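Predicted HD superfamily hydrolase (PDB 2PQ7) is a predicted metal-dependent hydrolase of the HD superfamily, whose helical fold holds a pair of iron ions, and whose substrate is not established. Local coordinates at residues Asn44-Ala49 / Cys54-Ala59; Leu64-Lys69 / Asp130-Asp135; Tyr87-Leu92 / Ser100-Val105. All coordinates share one frame; numbering follows the deposited sequence.

All three contacts lie within the all-helical HD domain and are largely buried. Contact 2 is the most central, its centre about 3 Å from that of the chain. Contact 1 is at about 10 Å and contact 3 at about 16 Å, farther out but still buried. Contacts 1 and 2 share helix 56-65. Contacts 1 and 3 each join consecutive helices, contact 1 mainly by alanines and one leucine, contact 3 by a leucine and two valines. Contact 1 adds a backbone bond and a water. Contact 2 links parts distant in sequence, almost wholly through iron. Contact 3 is nested in the loop that contact 2 closes. A Lys58-Glu104 salt bridge ties contacts 1 and 3.

Contact 1 of 3, residues Asn44-Ala49 / Cys54-Ala59; sequences NASEIA and CDLQKA
Ala49 packs its methyl on helix 56-65, while its carbonyl oxygen takes the N-H of Cys54 in the turn before it. Its CB lies 3.8 Å from Ala59 CB and 4.0 Å from Leu56 CA. Two alanines facing each other let the helices come close. One turn earlier, Ala45 CB rests on Ala59 O at 3.9 Å.

Leu56 can be followed outward. Its CG is anti to the backbone N (chi1 -177°), and this carries the branch toward helix 35-52. CB and CG stop short of 44-49, and CD1 is the branch that reaches it. It lies 3.9 Å from Ser46 CA and also touches Ala49 CB at 4.1 Å.

The turn between the helices is closed by Cys54 N, which donates to Ala49 O at 3.0 Å, in the carbonyl plane. A water donates to both Ala49 O and Cys54 O and bridges them. Asp55 then N-caps the new helix: its OD1 accepts from Lys58 N, which comes from above the carboxylate plane.

This is a helical hairpin inside the HD domain. Helix 123-133 packs beside it, with Ala131 on Ala45 and Ile127 on Ile48 and Cys54. Helix 4-10 adds Leu7 against Ser46 and Arg10 against Leu56.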
# COMPACT_ATOMS: atom_id res chain seq x y z
N ASN A 44 -8.56 17.90 0.54
CA ASN A 44 -9.78 17.37 1.16
C ASN A 44 -10.76 18.50 1.47
O ASN A 44 -11.96 18.39 1.22
CB ASN A 44 -9.46 16.66 2.44
CG ASN A 44 -8.60 15.45 2.27
OD1 ASN A 44 -8.49 14.89 1.18
ND2 ASN A 44 -7.99 15.02 3.36
N ALA A 45 -10.25 19.60 2.01
CA ALA A 45 -11.12 20.74 2.33
C ALA A 45 -11.76 21.35 1.10
O ALA A 45 -12.92 21.79 1.16
CB ALA A 45 -10.34 21.82 3.08
N SER A 46 -11.01 21.36 -0.01
CA SER A 46 -11.50 21.89 -1.28
C SER A 46 -12.70 21.06 -1.77
O SER A 46 -13.75 21.60 -2.17
CB SER A 46 -10.39 21.83 -2.31
OG SER A 46 -10.84 22.33 -3.54
N GLU A 47 -12.55 19.75 -1.71
CA GLU A 47 -13.62 18.82 -2.12
C GLU A 47 -14.87 19.02 -1.23
O GLU A 47 -16.02 19.24 -1.70
CB GLU A 47 -13.15 17.38 -1.97
CG GLU A 47 -11.83 17.01 -2.66
N ILE A 48 -14.63 19.02 0.07
CA ILE A 48 -15.71 19.08 1.02
C ILE A 48 -16.49 20.41 0.87
O ILE A 48 -17.73 20.42 0.73
CB ILE A 48 -15.21 18.90 2.44
CG1 ILE A 48 -14.65 17.49 2.63
CG2 ILE A 48 -16.32 19.19 3.44
CD1 ILE A 48 -13.80 17.36 3.88
N ALA A 49 -15.78 21.54 0.92
CA ALA A 49 -16.42 22.86 0.84
C ALA A 49 -17.20 23.05 -0.48
O ALA A 49 -18.32 23.58 -0.50
CB ALA A 49 -15.39 23.95 1.05
N CYS A 54 -20.30 25.38 0.86
CA CYS A 54 -19.81 26.23 1.94
C CYS A 54 -18.75 27.17 1.41
O CYS A 54 -18.47 27.19 0.21
CB CYS A 54 -19.32 25.34 3.10
SG CYS A 54 -20.72 24.54 3.96
N ASP A 55 -18.18 28.00 2.28
CA ASP A 55 -17.20 29.00 1.91
C ASP A 55 -15.82 28.37 1.63
O ASP A 55 -15.06 28.04 2.54
CB ASP A 55 -17.14 30.02 3.04
CG ASP A 55 -16.37 31.26 2.68
OD1 ASP A 55 -15.36 31.19 1.99
OD2 ASP A 55 -16.78 32.34 3.17
N LEU A 56 -15.47 28.26 0.35
CA LEU A 56 -14.22 27.66 -0.07
C LEU A 56 -12.99 28.44 0.41
O LEU A 56 -11.98 27.85 0.77
CB LEU A 56 -14.19 27.61 -1.62
CG LEU A 56 -13.00 26.95 -2.28
CD1 LEU A 56 -13.00 25.45 -1.93
CD2 LEU A 56 -13.04 27.15 -3.82
N GLN A 57 -13.07 29.78 0.34
CA GLN A 57 -11.95 30.62 0.72
C GLN A 57 -11.55 30.35 2.19
O GLN A 57 -10.38 30.17 2.48
CB GLN A 57 -12.25 32.11 0.50
CG GLN A 57 -12.50 32.45 -0.98
CD GLN A 57 -12.56 33.93 -1.26
OE1 GLN A 57 -12.39 34.76 -0.37
NE2 GLN A 57 -12.75 34.28 -2.54
N LYS A 58 -12.55 30.38 3.06
CA LYS A 58 -12.29 30.09 4.49
C LYS A 58 -11.72 28.68 4.70
O LYS A 58 -10.76 28.54 5.40
CB LYS A 58 -13.58 30.26 5.32
CG LYS A 58 -14.05 31.70 5.55
CD LYS A 58 -15.43 31.78 6.27
CE LYS A 58 -15.90 33.21 6.44
NZ LYS A 58 -17.29 33.28 6.94
N ALA A 59 -12.30 27.69 4.03
CA ALA A 59 -11.89 26.30 4.17
C ALA A 59 -10.46 26.05 3.72
O ALA A 59 -9.67 25.44 4.42
CB ALA A 59 -12.88 25.44 3.45
O HOH W 1 -17.94 26.16 -2.26

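Contact 2 of 3, residues Leu64-Lys69 / Asp130-Asp135; sequences LLHDIK and DADRLD. With FE (Fe (III) ion), chain C; FE (Fe (III) ion), chain B.
The iron centre of the HD domain joins His66 and Asp67 to Asp132. One iron ion (chain C) takes His66 NE2 at 2.2 Å, Asp67 OD2 at 2.1 Å and Asp132 OD1 at 2.1 Å. The metal draws these atoms together without hydrogen bonds between them. His66 NE2 and Asp132 OD1 are 3.1 Å apart only because both are ligands. The imidazole and the Asp132 carboxylate are steeply turned, their planes 72° apart.

His66 has its ring between the backbone N and the carbonyl carbon (chi1 84°). From there the ring points NE2 at the metal. Its ND1 is held by the carbonyl oxygen of Ala63; this bond and the iron on NE2 together hold the ring's rotation. Asp67 CG sits above one face of that ring, offset toward its rim.

The ligands follow the H...HD...D pattern. The adjacent His66 and Asp67 are the HD doublet that names the superfamily, and His37 is the pattern's first histidine. His37 NE2 also binds this iron, while its ND1 bonds to Asp135 OD2, a second-shell carboxylate. Asp67 bridges the pair: OD1 binds the other iron (chain B) at 2.0 Å. His80 and His112 are further ligands there.

A water also bridges, 2.1 Å from iron C and 2.0 Å from iron B. It donates to Asp132 OD2 at 2.7 Å. The two oxygens of Asp132 thus have separate tasks, one on the metal and one on the water.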
# COMPACT_ATOMS: atom_id res chain seq x y z
N LEU A 64 -4.69 25.41 4.87
CA LEU A 64 -3.27 25.77 4.63
C LEU A 64 -2.55 26.19 5.90
O LEU A 64 -1.39 25.87 6.12
CB LEU A 64 -3.16 26.84 3.55
CG LEU A 64 -3.06 26.33 2.14
CD1 LEU A 64 -2.95 27.56 1.27
CD2 LEU A 64 -1.78 25.44 2.03
N LEU A 65 -3.26 26.95 6.75
CA LEU A 65 -2.65 27.47 7.96
C LEU A 65 -2.77 26.60 9.21
O LEU A 65 -2.07 26.84 10.19
CB LEU A 65 -3.24 28.83 8.30
CG LEU A 65 -2.86 29.91 7.30
CD1 LEU A 65 -3.64 31.19 7.63
CD2 LEU A 65 -1.39 30.15 7.23
N HIS A 66 -3.56 25.54 9.14
CA HIS A 66 -3.95 24.88 10.41
C HIS A 66 -2.78 24.28 11.19
O HIS A 66 -2.79 24.31 12.39
CB HIS A 66 -5.06 23.86 10.22
CG HIS A 66 -4.60 22.51 9.78
ND1 HIS A 66 -4.14 22.25 8.51
CD2 HIS A 66 -4.55 21.33 10.45
CE1 HIS A 66 -3.80 20.97 8.43
NE2 HIS A 66 -4.03 20.39 9.60
N ASP A 67 -1.79 23.74 10.49
CA ASP A 67 -0.61 23.17 11.12
C ASP A 67 0.67 24.00 10.90
O ASP A 67 1.78 23.46 11.06
CB ASP A 67 -0.41 21.76 10.60
CG ASP A 67 -1.35 20.75 11.24
OD1 ASP A 67 -1.92 20.94 12.35
OD2 ASP A 67 -1.50 19.64 10.63
N ILE A 68 0.52 25.31 10.59
CA ILE A 68 1.68 26.12 10.28
C ILE A 68 2.61 26.28 11.49
O ILE A 68 3.80 26.46 11.32
CB ILE A 68 1.31 27.46 9.64
CG1 ILE A 68 2.51 28.01 8.82
CG2 ILE A 68 0.80 28.49 10.67
CD1 ILE A 68 2.26 29.33 8.16
N LYS A 69 2.07 26.06 12.70
CA LYS A 69 2.87 26.16 13.90
C LYS A 69 3.27 24.78 14.42
O LYS A 69 3.78 24.65 15.56
CB LYS A 69 2.21 27.04 14.94
CG LYS A 69 2.21 28.50 14.61
CD LYS A 69 3.58 29.12 14.85
CE LYS A 69 3.52 30.57 14.45
NZ LYS A 69 4.78 31.26 14.81
N ASP A 130 -12.78 17.63 9.57
CA ASP A 130 -13.00 16.52 8.71
C ASP A 130 -11.84 16.31 7.75
O ASP A 130 -11.39 15.18 7.53
CB ASP A 130 -14.27 16.70 7.88
CG ASP A 130 -15.56 16.48 8.65
OD1 ASP A 130 -15.53 16.05 9.85
OD2 ASP A 130 -16.63 16.70 8.01
N ALA A 131 -11.43 17.38 7.10
CA ALA A 131 -10.37 17.36 6.11
C ALA A 131 -9.04 16.84 6.69
O ALA A 131 -8.29 16.08 6.03
CB ALA A 131 -10.18 18.75 5.55
N ASP A 132 -8.77 17.25 7.92
CA ASP A 132 -7.56 16.86 8.65
C ASP A 132 -7.65 15.37 8.96
O ASP A 132 -6.72 14.59 8.64
CB ASP A 132 -7.48 17.67 9.93
CG ASP A 132 -6.15 17.51 10.67
OD1 ASP A 132 -5.09 17.50 10.00
OD2 ASP A 132 -6.20 17.44 11.92
N ARG A 133 -8.78 14.95 9.53
CA ARG A 133 -8.89 13.56 9.98
C ARG A 133 -8.97 12.59 8.83
O ARG A 133 -8.50 11.44 8.96
CB ARG A 133 -10.04 13.37 10.96
CG ARG A 133 -9.88 14.17 12.22
CD ARG A 133 -11.07 14.17 13.13
NE ARG A 133 -11.36 12.80 13.57
CZ ARG A 133 -12.33 12.01 13.11
NH1 ARG A 133 -13.26 12.41 12.23
NH2 ARG A 133 -12.42 10.78 13.60
N LEU A 134 -9.47 13.02 7.66
CA LEU A 134 -9.54 12.12 6.51
C LEU A 134 -8.12 11.67 6.10
O LEU A 134 -7.98 10.64 5.45
CB LEU A 134 -10.15 12.80 5.29
CG LEU A 134 -11.67 12.80 5.17
CD1 LEU A 134 -12.14 13.74 4.02
CD2 LEU A 134 -12.15 11.32 4.92
N ASP A 135 -7.10 12.44 6.44
CA ASP A 135 -5.73 12.11 6.04
C ASP A 135 -5.17 10.87 6.73
O ASP A 135 -4.13 10.37 6.31
CB ASP A 135 -4.80 13.31 6.22
CG ASP A 135 -3.53 13.17 5.38
OD1 ASP A 135 -3.64 12.89 4.17
OD2 ASP A 135 -2.45 13.38 5.96
FE FE C . -3.25 18.48 10.44
FE FE B . -2.86 19.82 13.73
O HOH W 2 -3.96 18.89 12.35

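Contact 3 of 3, residues Tyr87-Leu92 / Ser100-Val105; sequences YASGLL and SFVAEV
Ala88 and Ser89 begin the contact on helix 80-91, and Val102 answers from helix 99-111. The two helices are consecutive in the all-helical HD domain and form a helical hairpin, with only a short connection between them. No hydrogen bond joins the two segments, and the interface is mostly apolar.

Ala88 points its methyl toward the second helix. Its carbonyl oxygen is 4.0 Å from Val102 CG1. The same methyl also packs on Ser106 and Ile109, farther along helix 99-111.

Ser89 is where the backbones come closest, with 6.1 Å between its CA and that of Val102. Val102 CG1 lies against Ser89 CA at 3.8 Å. In one of its two conformers the hydroxyl of Ser89 bonds to Ala85 O, one turn back, and to Ser106 OG. This second bond crosses between the helices, one residue beyond Val105, but may not always be present.

Leu92 is the main apolar partner on its side. Its CB meets Val102 CG2 at 3.6 Å. Val102 therefore spans two positions of the first segment, with one methyl on Ser89 and the other on Leu92. CG1 of Val102 is anti to the backbone N (chi1 175°), and this turns both methyls to the partner helix. Phe97 of the connection packs on both Leu92 and Val102. Ile61 of helix 56-65 also touches Leu92, so this residue belongs to a junction of three helices.

Farther out, the side chain of Leu92 crosses that of Val105 at about a right angle, and Leu92 CD1 touches Val105 CG1 at 3.9 Å.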
# COMPACT_ATOMS: atom_id res chain seq x y z
N TYR A 87 -1.48 33.22 14.98
CA TYR A 87 -0.74 33.58 13.77
C TYR A 87 -1.71 33.99 12.69
O TYR A 87 -1.52 35.02 12.02
CB TYR A 87 0.15 32.42 13.30
CG TYR A 87 0.88 32.80 12.04
CD1 TYR A 87 1.96 33.63 12.10
CD2 TYR A 87 0.48 32.32 10.81
CE1 TYR A 87 2.62 34.03 10.93
CE2 TYR A 87 1.11 32.74 9.62
CZ TYR A 87 2.17 33.56 9.70
OH TYR A 87 2.79 33.95 8.51
N ALA A 88 -2.75 33.21 12.44
CA ALA A 88 -3.74 33.57 11.42
C ALA A 88 -4.39 34.91 11.69
O ALA A 88 -4.64 35.70 10.80
CB ALA A 88 -4.76 32.47 11.30
N SER A 89 -4.67 35.19 12.95
CA SER A 89 -5.25 36.50 13.33
C SER A 89 -4.34 37.68 13.08
O SER A 89 -4.80 38.81 13.00
CB SER A 89 -5.64 36.50 14.81
OG SER A 89 -6.68 35.60 15.02
N GLY A 90 -3.05 37.45 13.08
CA GLY A 90 -2.12 38.49 12.75
C GLY A 90 -1.87 38.63 11.27
O GLY A 90 -1.85 39.72 10.75
N LEU A 91 -1.72 37.51 10.58
CA LEU A 91 -1.37 37.52 9.16
C LEU A 91 -2.52 37.99 8.28
O LEU A 91 -2.35 38.85 7.42
CB LEU A 91 -0.97 36.11 8.70
CG LEU A 91 -0.79 35.95 7.17
CD1 LEU A 91 0.48 36.68 6.78
CD2 LEU A 91 -0.69 34.51 6.80
N LEU A 92 -3.69 37.40 8.42
CA LEU A 92 -4.79 37.59 7.53
C LEU A 92 -5.31 39.03 7.35
O LEU A 92 -5.64 39.44 6.22
CB LEU A 92 -5.92 36.60 7.78
CG LEU A 92 -5.52 35.13 7.50
CD1 LEU A 92 -6.67 34.19 7.87
CD2 LEU A 92 -5.03 34.91 6.01
N SER A 100 -14.68 39.38 10.38
CA SER A 100 -15.46 38.17 10.56
C SER A 100 -14.77 37.00 9.85
O SER A 100 -14.74 35.91 10.41
CB SER A 100 -16.93 38.38 10.13
OG SER A 100 -17.53 39.43 10.93
N PHE A 101 -14.18 37.21 8.69
CA PHE A 101 -13.50 36.14 7.99
C PHE A 101 -12.35 35.64 8.83
O PHE A 101 -12.14 34.41 9.03
CB PHE A 101 -12.94 36.67 6.64
CG PHE A 101 -12.28 35.64 5.79
CD1 PHE A 101 -10.99 35.25 6.04
CD2 PHE A 101 -12.93 35.14 4.68
CE1 PHE A 101 -10.35 34.30 5.22
CE2 PHE A 101 -12.30 34.23 3.88
CZ PHE A 101 -11.04 33.82 4.14
N VAL A 102 -11.50 36.57 9.24
CA VAL A 102 -10.33 36.23 10.04
C VAL A 102 -10.72 35.52 11.36
O VAL A 102 -10.08 34.53 11.75
CB VAL A 102 -9.46 37.48 10.32
CG1 VAL A 102 -8.33 37.15 11.24
CG2 VAL A 102 -8.98 38.13 9.00
N ALA A 103 -11.77 35.98 12.04
CA ALA A 103 -12.18 35.34 13.30
C ALA A 103 -12.61 33.92 13.04
O ALA A 103 -12.31 33.03 13.82
CB ALA A 103 -13.26 36.13 13.93
N GLU A 104 -13.31 33.67 11.97
CA GLU A 104 -13.80 32.32 11.70
C GLU A 104 -12.64 31.38 11.39
O GLU A 104 -12.60 30.24 11.85
CB GLU A 104 -14.87 32.27 10.57
CG GLU A 104 -15.33 30.83 10.27
CD GLU A 104 -16.64 30.73 9.52
OE1 GLU A 104 -17.38 31.72 9.49
OE2 GLU A 104 -16.96 29.62 9.00
N VAL A 105 -11.75 31.81 10.52
CA VAL A 105 -10.59 31.00 10.20
C VAL A 105 -9.75 30.72 11.43
O VAL A 105 -9.29 29.57 11.65
CB VAL A 105 -9.71 31.63 9.07
CG1 VAL A 105 -8.39 30.89 8.88
CG2 VAL A 105 -10.49 31.66 7.78